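Local coordinates for transcriptional regulator, MarR family (Neisseria meningitidis serogroup B, PDB 3G3Z), which probably binds DNA as a dimeric transcription factor of the MarR family and so regulates gene expression, at residues Gly71-Glu79 with Leu88-Tyr98; Tyr31-Thr39 with Ile51-Thr61. All coordinates share one frame; numbering follows the deposited sequence.

Contact 1: Gly71-Glu79 with Leu88-Tyr98; sequences GQGLIEWQE and LLSLTETGKAY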
# COMPACT_ATOMS: atom_id res chain seq x y z
N GLY A 71 -25.13 11.76 4.77
CA GLY A 71 -25.66 12.28 6.03
C GLY A 71 -25.11 13.65 6.36
O GLY A 71 -25.72 14.43 7.09
N GLN A 72 -23.94 13.96 5.80
CA GLN A 72 -23.36 15.29 5.96
C GLN A 72 -23.79 16.22 4.84
O GLN A 72 -23.35 17.38 4.78
CB GLN A 72 -21.85 15.21 6.07
CG GLN A 72 -21.39 14.75 7.45
CD GLN A 72 -20.01 15.27 7.78
OE1 GLN A 72 -19.85 16.11 8.68
NE2 GLN A 72 -19.01 14.80 7.05
N GLY A 73 -24.66 15.72 3.96
CA GLY A 73 -25.15 16.48 2.81
C GLY A 73 -24.10 16.76 1.73
O GLY A 73 -24.30 17.64 0.90
N LEU A 74 -23.01 16.01 1.74
CA LEU A 74 -21.89 16.29 0.83
C LEU A 74 -21.98 15.55 -0.51
O LEU A 74 -21.39 15.97 -1.50
CB LEU A 74 -20.56 15.99 1.52
CG LEU A 74 -20.30 16.84 2.77
CD1 LEU A 74 -19.08 16.34 3.54
CD2 LEU A 74 -20.16 18.33 2.40
N ILE A 75 -22.72 14.43 -0.52
CA ILE A 75 -22.95 13.63 -1.72
C ILE A 75 -24.43 13.27 -1.87
O ILE A 75 -25.23 13.54 -0.97
CB ILE A 75 -22.09 12.33 -1.73
CG1 ILE A 75 -22.47 11.42 -0.56
CG2 ILE A 75 -20.58 12.66 -1.74
CD1 ILE A 75 -21.91 10.03 -0.64
N GLU A 76 -24.79 12.67 -3.01
CA GLU A 76 -26.16 12.24 -3.26
C GLU A 76 -26.25 11.15 -4.33
O GLU A 76 -25.49 11.16 -5.30
CB GLU A 76 -27.02 13.44 -3.68
CG GLU A 76 -26.60 14.06 -5.02
CD GLU A 76 -27.10 15.47 -5.21
OE1 GLU A 76 -28.01 15.89 -4.47
OE2 GLU A 76 -26.57 16.17 -6.10
N TRP A 77 -27.18 10.22 -4.14
CA TRP A 77 -27.54 9.27 -5.18
C TRP A 77 -28.60 9.92 -6.06
O TRP A 77 -29.46 10.64 -5.56
CB TRP A 77 -28.12 7.99 -4.58
CG TRP A 77 -27.17 7.24 -3.71
CD1 TRP A 77 -26.30 6.27 -4.11
CD2 TRP A 77 -27.00 7.38 -2.30
NE1 TRP A 77 -25.59 5.80 -3.03
CE2 TRP A 77 -26.00 6.47 -1.90
CE3 TRP A 77 -27.60 8.20 -1.32
CZ2 TRP A 77 -25.57 6.34 -0.57
CZ3 TRP A 77 -27.17 8.07 0.00
CH2 TRP A 77 -26.17 7.15 0.36
N GLN A 78 -28.54 9.67 -7.36
CA GLN A 78 -29.63 10.05 -8.24
C GLN A 78 -30.81 9.11 -7.97
O GLN A 78 -30.63 8.06 -7.35
CB GLN A 78 -29.21 9.96 -9.71
CG GLN A 78 -28.88 8.56 -10.18
CD GLN A 78 -29.61 8.20 -11.45
OE1 GLN A 78 -29.23 8.62 -12.55
NE2 GLN A 78 -30.67 7.41 -11.32
N GLU A 79 -32.00 9.48 -8.41
CA GLU A 79 -33.19 8.65 -8.18
C GLU A 79 -33.42 7.62 -9.29
O GLU A 79 -33.23 7.92 -10.48
CB GLU A 79 -34.43 9.51 -7.95
CG GLU A 79 -34.47 10.22 -6.58
CD GLU A 79 -34.56 9.26 -5.40
OE1 GLU A 79 -35.30 8.26 -5.50
OE2 GLU A 79 -33.90 9.51 -4.38
N LEU A 88 -25.92 5.99 -9.59
CA LEU A 88 -24.90 7.03 -9.76
C LEU A 88 -24.78 7.96 -8.56
O LEU A 88 -25.77 8.49 -8.06
CB LEU A 88 -25.15 7.86 -11.02
CG LEU A 88 -24.65 7.33 -12.37
CD1 LEU A 88 -25.34 8.08 -13.51
CD2 LEU A 88 -23.13 7.43 -12.48
N LEU A 89 -23.54 8.15 -8.13
CA LEU A 89 -23.23 8.99 -6.99
C LEU A 89 -22.70 10.34 -7.49
O LEU A 89 -21.92 10.41 -8.44
CB LEU A 89 -22.18 8.29 -6.13
CG LEU A 89 -22.10 8.42 -4.62
CD1 LEU A 89 -23.45 8.27 -3.94
CD2 LEU A 89 -21.13 7.34 -4.13
N SER A 90 -23.14 11.41 -6.84
CA SER A 90 -22.82 12.77 -7.24
C SER A 90 -22.42 13.60 -6.02
O SER A 90 -22.92 13.39 -4.92
CB SER A 90 -24.05 13.36 -7.94
OG SER A 90 -23.92 14.75 -8.15
N LEU A 91 -21.49 14.53 -6.21
CA LEU A 91 -21.25 15.58 -5.22
C LEU A 91 -22.40 16.58 -5.23
O LEU A 91 -22.83 17.02 -6.30
CB LEU A 91 -19.95 16.32 -5.52
CG LEU A 91 -18.64 16.16 -4.74
CD1 LEU A 91 -18.47 14.85 -3.96
CD2 LEU A 91 -17.48 16.37 -5.69
N THR A 92 -22.89 16.93 -4.05
CA THR A 92 -23.85 18.01 -3.92
C THR A 92 -23.15 19.35 -4.13
O THR A 92 -21.92 19.40 -4.28
CB THR A 92 -24.49 18.01 -2.53
OG1 THR A 92 -23.46 18.21 -1.56
CG2 THR A 92 -25.21 16.69 -2.27
N GLU A 93 -23.91 20.43 -4.13
CA GLU A 93 -23.30 21.76 -4.19
C GLU A 93 -22.36 22.00 -3.00
O GLU A 93 -21.23 22.45 -3.18
CB GLU A 93 -24.36 22.87 -4.30
CG GLU A 93 -24.86 23.09 -5.73
CD GLU A 93 -23.75 23.07 -6.79
OE1 GLU A 93 -22.75 23.82 -6.65
OE2 GLU A 93 -23.87 22.29 -7.76
N THR A 94 -22.82 21.67 -1.80
CA THR A 94 -21.97 21.79 -0.61
C THR A 94 -20.76 20.87 -0.69
O THR A 94 -19.68 21.22 -0.21
CB THR A 94 -22.76 21.53 0.70
OG1 THR A 94 -23.20 20.17 0.73
CG2 THR A 94 -23.97 22.47 0.80
N GLY A 95 -20.92 19.71 -1.32
CA GLY A 95 -19.82 18.77 -1.57
C GLY A 95 -18.73 19.30 -2.49
O GLY A 95 -17.54 19.03 -2.28
N LYS A 96 -19.13 20.05 -3.51
CA LYS A 96 -18.19 20.60 -4.48
C LYS A 96 -17.31 21.68 -3.86
O LYS A 96 -16.10 21.67 -4.04
CB LYS A 96 -18.93 21.14 -5.70
CG LYS A 96 -19.65 20.05 -6.47
CD LYS A 96 -20.57 20.60 -7.52
CE LYS A 96 -21.30 19.45 -8.18
NZ LYS A 96 -21.96 19.87 -9.44
N ALA A 97 -17.93 22.62 -3.13
CA ALA A 97 -17.19 23.59 -2.33
C ALA A 97 -16.27 22.86 -1.32
O ALA A 97 -15.09 23.20 -1.19
CB ALA A 97 -18.16 24.53 -1.62
N TYR A 98 -16.81 21.86 -0.63
CA TYR A 98 -16.03 21.02 0.30
C TYR A 98 -14.82 20.38 -0.39
O TYR A 98 -13.71 20.41 0.15
CB TYR A 98 -16.95 19.96 0.92
CG TYR A 98 -16.37 19.08 2.00
CD1 TYR A 98 -15.73 17.89 1.67
CD2 TYR A 98 -16.52 19.39 3.35
CE1 TYR A 98 -15.23 17.04 2.65
CE2 TYR A 98 -16.02 18.55 4.35
CZ TYR A 98 -15.37 17.37 3.98
OH TYR A 98 -14.84 16.52 4.93
O HOH W 1 -23.36 19.86 3.60
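Leu89 CD1 lies over one face of the Trp77 indole, 3.5 Å from the centroid of the five-membered ring and displaced toward the rim, while Gln48 accepts the hydrogen bond of NE1 and Arg84 makes a cation-pi contact with the ring. Leu74 CD1 stands over the middle of one face of the Tyr98 ring, 3.8 Å from its centroid; Leu74 CD2 covers the CG end of that ring. Trp77 and Leu89 are a cross-strand pair of the antiparallel beta hairpin that forms the wing of the winged helix-turn-helix. Glu76 and Ser90 are its hydrogen-bonded pair, joined by N-H to O bonds in both directions, and Gln78 N donates to Leu88 O. A chi1 of 61° turns Thr92 OG1 so that it donates to Gly73 O (2.7 Å) and accepts from Gly95 N (3.0 Å), capping helix 93-117. Gly73 itself, at positive phi, closes helix 59-71 in a Schellman motif. Thr92 N donates to Leu74 O from above the carbonyl plane, and Gly95 CA approaches the same oxygen to 3.2 Å. A water bridges Gln72 O and Thr94 OG1. Ile75 and Leu91 pack on Leu40 of helix 31-43, Leu89 reaches Ile51 of helix 48-55, and Leu74 meets Leu69 of helix 59-71, which sets the wing against the helices of the winged-helix domain.

Contact 2: Tyr31-Thr39 with Ile51-Thr61; sequences YNLFAVLYT and IGEKWSLPKQT
Trp55 fits as a knob into a hole formed by Tyr31, Phe34, Ala35 and Thr39, packing helix 31-43 across the helix-turn-helix of this winged-helix domain, where a short turn around Ser56-Pro58 leads into helix 59-71. The helical segments 31-39 and 51-55 cross at 117°, their axes 9.7 Å apart. Among the aromatic contacts, Phe34 turns its edge to the face of Trp55, with the planes at 75°, and Ala35 CA lies over the five-membered ring. Lys54 CG covers the opposite indole face; its NZ makes salt bridges to Glu43 and to Asp7 of the second subunit. Apolar packing continues as Ile51 CG2 rests against Ala35 and Val36, while Leu57 inserts its two methyls between Ala35 CB, the Tyr31 ring edge and Asn32 ND2. Thr61 CG2 meets the Asn32 amide at 3.5 Å from OD1. Polar contacts hold Trp55 at its backbone and at its indole N-H: with CG anti to the backbone N (chi1 -175°), Tyr31 extends its OH to donate to Trp55 O, at a doubtfully short modelled length. Trp55 NE1 donates to Thr39 OG1 (2.8 Å), which lies near the indole plane and in turn donates to Ala35 O.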
# COMPACT_ATOMS: atom_id res chain seq x y z
N TYR A 31 -7.95 7.49 3.50
CA TYR A 31 -7.96 6.88 2.18
C TYR A 31 -9.38 6.61 1.69
O TYR A 31 -9.73 6.95 0.57
CB TYR A 31 -7.14 5.58 2.20
CG TYR A 31 -6.99 4.92 0.85
CD1 TYR A 31 -7.86 3.90 0.47
CD2 TYR A 31 -6.00 5.32 -0.03
CE1 TYR A 31 -7.76 3.30 -0.77
CE2 TYR A 31 -5.87 4.72 -1.28
CZ TYR A 31 -6.75 3.69 -1.63
OH TYR A 31 -6.64 3.08 -2.85
N ASN A 32 -10.20 6.02 2.56
CA ASN A 32 -11.58 5.69 2.21
C ASN A 32 -12.41 6.91 1.80
O ASN A 32 -13.13 6.87 0.82
CB ASN A 32 -12.25 4.92 3.36
CG ASN A 32 -11.52 3.65 3.73
OD1 ASN A 32 -11.68 3.12 4.84
ND2 ASN A 32 -10.72 3.13 2.81
N LEU A 33 -12.30 8.00 2.56
CA LEU A 33 -13.01 9.25 2.25
C LEU A 33 -12.48 9.89 0.98
O LEU A 33 -13.25 10.41 0.15
CB LEU A 33 -12.84 10.24 3.41
CG LEU A 33 -13.78 10.05 4.60
CD1 LEU A 33 -13.17 10.69 5.85
CD2 LEU A 33 -15.16 10.65 4.27
N PHE A 34 -11.16 9.90 0.85
CA PHE A 34 -10.48 10.42 -0.33
C PHE A 34 -10.94 9.71 -1.59
O PHE A 34 -11.26 10.36 -2.60
CB PHE A 34 -8.96 10.27 -0.17
CG PHE A 34 -8.19 10.77 -1.35
CD1 PHE A 34 -7.99 12.14 -1.52
CD2 PHE A 34 -7.69 9.89 -2.29
CE1 PHE A 34 -7.28 12.62 -2.63
CE2 PHE A 34 -6.98 10.36 -3.40
CZ PHE A 34 -6.78 11.73 -3.56
N ALA A 35 -11.01 8.38 -1.51
CA ALA A 35 -11.44 7.57 -2.64
C ALA A 35 -12.78 8.06 -3.21
O ALA A 35 -12.90 8.25 -4.41
CB ALA A 35 -11.52 6.08 -2.22
N VAL A 36 -13.77 8.28 -2.34
CA VAL A 36 -15.10 8.79 -2.76
C VAL A 36 -15.01 10.24 -3.22
O VAL A 36 -15.33 10.56 -4.36
CB VAL A 36 -16.17 8.64 -1.63
CG1 VAL A 36 -17.55 9.22 -2.06
CG2 VAL A 36 -16.34 7.19 -1.27
N LEU A 37 -14.56 11.12 -2.32
CA LEU A 37 -14.55 12.56 -2.57
C LEU A 37 -13.72 12.98 -3.79
O LEU A 37 -14.16 13.77 -4.63
CB LEU A 37 -14.06 13.30 -1.31
CG LEU A 37 -14.91 13.14 -0.04
CD1 LEU A 37 -14.13 13.61 1.19
CD2 LEU A 37 -16.23 13.88 -0.16
N TYR A 38 -12.51 12.44 -3.88
CA TYR A 38 -11.62 12.80 -4.98
C TYR A 38 -12.06 12.23 -6.33
O TYR A 38 -11.96 12.93 -7.35
CB TYR A 38 -10.19 12.42 -4.67
CG TYR A 38 -9.20 12.99 -5.65
CD1 TYR A 38 -8.82 14.33 -5.60
CD2 TYR A 38 -8.63 12.18 -6.64
CE1 TYR A 38 -7.90 14.86 -6.51
CE2 TYR A 38 -7.72 12.69 -7.56
CZ TYR A 38 -7.35 14.02 -7.49
OH TYR A 38 -6.45 14.52 -8.40
N THR A 39 -12.56 10.99 -6.35
CA THR A 39 -13.13 10.41 -7.58
C THR A 39 -14.30 11.26 -8.09
O THR A 39 -14.38 11.59 -9.28
CB THR A 39 -13.58 8.92 -7.40
OG1 THR A 39 -12.51 8.15 -6.84
CG2 THR A 39 -13.96 8.31 -8.73
N ILE A 51 -15.78 3.45 -7.93
CA ILE A 51 -14.91 3.98 -6.90
C ILE A 51 -14.17 2.84 -6.18
O ILE A 51 -12.95 2.91 -6.01
CB ILE A 51 -15.73 4.82 -5.88
CG1 ILE A 51 -16.33 6.04 -6.58
CG2 ILE A 51 -14.89 5.22 -4.67
CD1 ILE A 51 -17.50 6.66 -5.84
N GLY A 52 -14.91 1.81 -5.78
CA GLY A 52 -14.36 0.65 -5.08
C GLY A 52 -13.28 -0.05 -5.89
O GLY A 52 -12.21 -0.37 -5.37
N GLU A 53 -13.56 -0.26 -7.18
CA GLU A 53 -12.60 -0.88 -8.10
C GLU A 53 -11.37 -0.01 -8.38
O GLU A 53 -10.24 -0.48 -8.29
CB GLU A 53 -13.30 -1.37 -9.38
CG GLU A 53 -13.63 -2.88 -9.30
CD GLU A 53 -14.92 -3.30 -10.02
OE1 GLU A 53 -15.21 -2.79 -11.12
OE2 GLU A 53 -15.63 -4.19 -9.47
N LYS A 54 -11.60 1.27 -8.66
CA LYS A 54 -10.52 2.23 -8.88
C LYS A 54 -9.51 2.28 -7.72
O LYS A 54 -8.31 2.28 -7.95
CB LYS A 54 -11.10 3.62 -9.14
CG LYS A 54 -10.05 4.66 -9.52
CD LYS A 54 -10.69 6.05 -9.60
CE LYS A 54 -9.64 7.16 -9.70
NZ LYS A 54 -9.14 7.36 -11.09
N TRP A 55 -10.01 2.34 -6.48
CA TRP A 55 -9.12 2.52 -5.34
C TRP A 55 -8.85 1.24 -4.58
O TRP A 55 -8.19 1.27 -3.54
CB TRP A 55 -9.61 3.66 -4.43
CG TRP A 55 -9.56 4.97 -5.16
CD1 TRP A 55 -10.61 5.60 -5.76
CD2 TRP A 55 -8.40 5.78 -5.40
NE1 TRP A 55 -10.17 6.77 -6.35
CE2 TRP A 55 -8.82 6.90 -6.15
CE3 TRP A 55 -7.05 5.66 -5.06
CZ2 TRP A 55 -7.93 7.91 -6.57
CZ3 TRP A 55 -6.16 6.66 -5.47
CH2 TRP A 55 -6.61 7.77 -6.21
N SER A 56 -9.33 0.13 -5.13
CA SER A 56 -9.06 -1.21 -4.58
C SER A 56 -9.65 -1.35 -3.17
O SER A 56 -8.97 -1.82 -2.25
CB SER A 56 -7.55 -1.52 -4.62
OG SER A 56 -7.09 -1.62 -5.97
N LEU A 57 -10.90 -0.91 -3.01
CA LEU A 57 -11.61 -1.01 -1.73
C LEU A 57 -12.81 -1.97 -1.80
O LEU A 57 -13.49 -2.04 -2.82
CB LEU A 57 -12.10 0.37 -1.28
CG LEU A 57 -11.02 1.36 -0.86
CD1 LEU A 57 -11.64 2.74 -0.68
CD2 LEU A 57 -10.30 0.90 0.40
N PRO A 58 -13.08 -2.70 -0.70
CA PRO A 58 -14.25 -3.57 -0.68
C PRO A 58 -15.56 -2.79 -0.62
O PRO A 58 -15.59 -1.66 -0.12
CB PRO A 58 -14.05 -4.39 0.59
CG PRO A 58 -13.15 -3.60 1.43
CD PRO A 58 -12.27 -2.82 0.53
N LYS A 59 -16.62 -3.39 -1.14
CA LYS A 59 -17.93 -2.74 -1.28
C LYS A 59 -18.50 -2.19 0.04
O LYS A 59 -19.09 -1.11 0.07
CB LYS A 59 -18.94 -3.70 -1.93
CG LYS A 59 -18.58 -4.13 -3.36
CD LYS A 59 -19.46 -5.29 -3.84
CE LYS A 59 -18.90 -5.92 -5.11
NZ LYS A 59 -19.56 -7.23 -5.42
N GLN A 60 -18.30 -2.94 1.13
CA GLN A 60 -18.79 -2.56 2.46
C GLN A 60 -18.18 -1.25 2.90
O GLN A 60 -18.87 -0.35 3.38
CB GLN A 60 -18.46 -3.64 3.50
CG GLN A 60 -18.79 -5.08 3.11
CD GLN A 60 -17.68 -5.75 2.29
OE1 GLN A 60 -17.49 -5.43 1.11
NE2 GLN A 60 -16.98 -6.70 2.91
N THR A 61 -16.85 -1.16 2.75
CA THR A 61 -16.06 0.01 3.11
C THR A 61 -16.60 1.23 2.37
O THR A 61 -16.80 2.28 2.98
CB THR A 61 -14.58 -0.23 2.76
OG1 THR A 61 -14.10 -1.31 3.56
CG2 THR A 61 -13.72 1.02 3.01

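In the fold
Contact 2 lies about 6 Å from the centre of the chain and contact 1 about 18 Å, measured between centres. None of the touching residues of contact 2 is exposed, and aromatic knob-into-hole packing dominates it; contact 1 is peripheral, combining backbone bonds between strands and a threonine cap with CH-pi and leucine packing. Helix 31-43 serves both: it carries one side of contact 2 and packs on the wing through Leu40, which meets Ile75 and Leu91. The two sites touch directly where Tyr98 CE1 meets Leu37 CD1 at 3.9 Å and Leu89 CD2 meets Ile51 CD1 at 4.1 Å. Helix 59-71 connects them along the chain. The second subunit reaches contact 2 but not contact 1.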